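Local coordinates for vesicular integral-membrane protein VIP36 (Canis lupus familiaris, PDB 2DUR) that acts as a calcium-dependent lumenal lectin that recognises high-mannose glycans and takes part in transporting and sorting glycoproteins in the early secretory pathway, at residues Leu61-Glu65 against Gln227-His232. Sequence-based numbering, arbitrary orientation.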
loop_
_atom_site.group_PDB
_atom_site.type_symbol
_atom_site.label_atom_id
_atom_site.label_comp_id
_atom_site.label_asym_id
_atom_site.label_seq_id
_atom_site.Cartn_x
_atom_site.Cartn_y
_atom_site.Cartn_z
ATOM N N LEU A 61 -13.752 9.761 -0.739
ATOM C CA LEU A 61 -14.540 8.701 -1.388
ATOM C C LEU A 61 -14.846 7.582 -0.396
ATOM O O LEU A 61 -13.945 7.092 0.270
ATOM C CB LEU A 61 -13.791 8.095 -2.569
ATOM C CG LEU A 61 -13.417 9.037 -3.726
ATOM C CD1 LEU A 61 -12.678 8.263 -4.759
ATOM C CD2 LEU A 61 -14.656 9.689 -4.328
ATOM N N LYS A 62 -16.115 7.167 -0.317
ATOM C CA LYS A 62 -16.472 6.017 0.508
ATOM C C LYS A 62 -16.165 4.691 -0.173
ATOM O O LYS A 62 -15.888 3.686 0.488
ATOM C CB LYS A 62 -17.958 6.059 0.866
ATOM C CG LYS A 62 -18.383 7.267 1.671
ATOM C CD LYS A 62 -19.906 7.235 1.825
ATOM C CE LYS A 62 -20.427 8.463 2.526
ATOM N NZ LYS A 62 -20.276 9.687 1.698
ATOM N N ASP A 63 -16.224 4.664 -1.497
ATOM C CA ASP A 63 -16.038 3.426 -2.244
ATOM C C ASP A 63 -15.005 3.639 -3.338
ATOM O O ASP A 63 -15.205 4.462 -4.246
ATOM C CB ASP A 63 -17.367 2.958 -2.858
ATOM C CG ASP A 63 -18.494 3.006 -1.861
ATOM O OD1 ASP A 63 -18.665 2.027 -1.122
ATOM O OD2 ASP A 63 -19.191 4.047 -1.811
ATOM N N TRP A 64 -13.892 2.913 -3.243
ATOM C CA TRP A 64 -12.776 3.173 -4.143
ATOM C C TRP A 64 -11.977 1.934 -4.481
ATOM O O TRP A 64 -12.068 0.891 -3.806
ATOM C CB TRP A 64 -11.867 4.266 -3.572
ATOM C CG TRP A 64 -11.455 4.079 -2.127
ATOM C CD1 TRP A 64 -12.005 4.681 -1.043
ATOM C CD2 TRP A 64 -10.398 3.239 -1.630
ATOM N NE1 TRP A 64 -11.361 4.292 0.106
ATOM C CE2 TRP A 64 -10.364 3.410 -0.224
ATOM C CE3 TRP A 64 -9.468 2.387 -2.233
ATOM C CZ2 TRP A 64 -9.440 2.732 0.596
ATOM C CZ3 TRP A 64 -8.550 1.691 -1.420
ATOM C CH2 TRP A 64 -8.541 1.886 -0.024
ATOM N N GLU A 65 -11.197 2.038 -5.554
ATOM C CA GLU A 65 -10.321 0.950 -5.915
ATOM C C GLU A 65 -9.039 1.558 -6.419
ATOM O O GLU A 65 -9.072 2.373 -7.352
ATOM C CB GLU A 65 -10.940 0.054 -7.000
ATOM C CG GLU A 65 -10.089 -1.158 -7.344
ATOM C CD GLU A 65 -10.840 -2.184 -8.199
ATOM O OE1 GLU A 65 -10.301 -2.629 -9.231
ATOM O OE2 GLU A 65 -11.990 -2.538 -7.837
ATOM N N GLN A 227 -13.104 5.949 -8.403
ATOM C CA GLN A 227 -14.308 6.017 -7.610
ATOM C C GLN A 227 -15.257 4.908 -8.070
ATOM O O GLN A 227 -15.507 4.744 -9.264
ATOM C CB GLN A 227 -14.981 7.375 -7.768
ATOM C CG GLN A 227 -16.243 7.522 -6.955
ATOM C CD GLN A 227 -16.911 8.874 -7.137
ATOM O OE1 GLN A 227 -16.522 9.669 -8.001
ATOM N NE2 GLN A 227 -17.913 9.145 -6.318
ATOM N N LEU A 228 -15.742 4.124 -7.116
ATOM C CA LEU A 228 -16.792 3.156 -7.383
ATOM C C LEU A 228 -18.140 3.828 -7.137
ATOM O O LEU A 228 -18.340 4.503 -6.127
ATOM C CB LEU A 228 -16.623 1.924 -6.481
ATOM C CG LEU A 228 -15.253 1.233 -6.517
ATOM C CD1 LEU A 228 -15.205 0.045 -5.559
ATOM C CD2 LEU A 228 -14.921 0.789 -7.928
ATOM N N MET A 229 -19.059 3.655 -8.086
ATOM C CA MET A 229 -20.384 4.249 -7.961
ATOM C C MET A 229 -21.263 3.244 -7.225
ATOM O O MET A 229 -21.822 2.302 -7.812
ATOM C CB MET A 229 -20.958 4.627 -9.334
ATOM C CG MET A 229 -20.074 5.585 -10.162
ATOM S SD MET A 229 -19.344 6.977 -9.265
ATOM C CE MET A 229 -20.803 7.911 -8.803
ATOM N N VAL A 230 -21.345 3.442 -5.921
ATOM C CA VAL A 230 -22.047 2.524 -5.044
ATOM C C VAL A 230 -23.084 3.302 -4.257
ATOM O O VAL A 230 -22.795 4.357 -3.666
ATOM C CB VAL A 230 -21.060 1.805 -4.087
ATOM C CG1 VAL A 230 -21.816 0.985 -3.034
ATOM C CG2 VAL A 230 -20.103 0.907 -4.875
ATOM N N GLU A 231 -24.308 2.780 -4.252
ATOM C CA GLU A 231 -25.391 3.398 -3.536
ATOM C C GLU A 231 -25.185 3.403 -2.029
ATOM O O GLU A 231 -24.822 2.384 -1.437
ATOM C CB GLU A 231 -26.707 2.685 -3.854
ATOM C CG GLU A 231 -27.936 3.455 -3.394
ATOM C CD GLU A 231 -29.200 2.616 -3.404
ATOM O OE1 GLU A 231 -30.266 3.207 -3.660
ATOM O OE2 GLU A 231 -29.127 1.386 -3.151
ATOM N N HIS A 232 -25.437 4.561 -1.425
ATOM C CA HIS A 232 -25.654 4.652 0.017
ATOM C C HIS A 232 -27.005 5.316 0.263
ATOM O O HIS A 232 -27.336 6.301 -0.386
ATOM C CB HIS A 232 -24.530 5.434 0.693
ATOM C CG HIS A 232 -23.182 4.811 0.506
ATOM N ND1 HIS A 232 -22.707 3.817 1.332
ATOM C CD2 HIS A 232 -22.225 5.016 -0.431
ATOM C CE1 HIS A 232 -21.506 3.443 0.919
ATOM N NE2 HIS A 232 -21.184 4.163 -0.140
HETATM O O HOH W 1 -20.257 5.725 -3.751
#
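A histidine-carboxylate hydrogen bond between His-232 and Asp-63 ties the loop after strand 217-227 to the residue just before strand 64-73. His-232 NE2 donates to Asp-63 OD2 at 2.6 Å, and the bond is nearly straight (165°). OD2 receives it on its syn lone pair, and the acceptor lies in the imidazole plane. The carboxylate and ring planes are nearly coplanar, 22° apart. OD1 is hydrogen-bonded to Ser-172 OG, so both oxygens are held, which should restrain rotation of the carboxylate. A water lies 2.8 Å from Asp-63 OD2 and 2.9 Å from Val-230 O and bridges the two. Lys-62 lays CD over one face of the His-232 ring, a CH-pi contact 4.0 Å from the centroid. Trp-241 meets this ring edge-to-face and forms a cation-pi pair with Lys-62.

Strands 217-227 and 64-73 are neighbours in the larger sheet of the legume-lectin-like beta sandwich. The contact lies where 217-227 ends and 64-73 begins, away from the glycan and calcium sites. Trp-64 and Gln-227 form an antiparallel non-hydrogen-bonded pair. Just beyond it, Leu-228 N donates to Asp-63 O at 2.9 Å. In Gln-227, CG is anti to the backbone N (chi1 -179°) and the chain stays extended, bringing amide carbon CD within 3.7 Å of Leu-61 CD2. Val-230 packs crosswise against the Asp-63 carboxylate, CB 3.6 Å from CG.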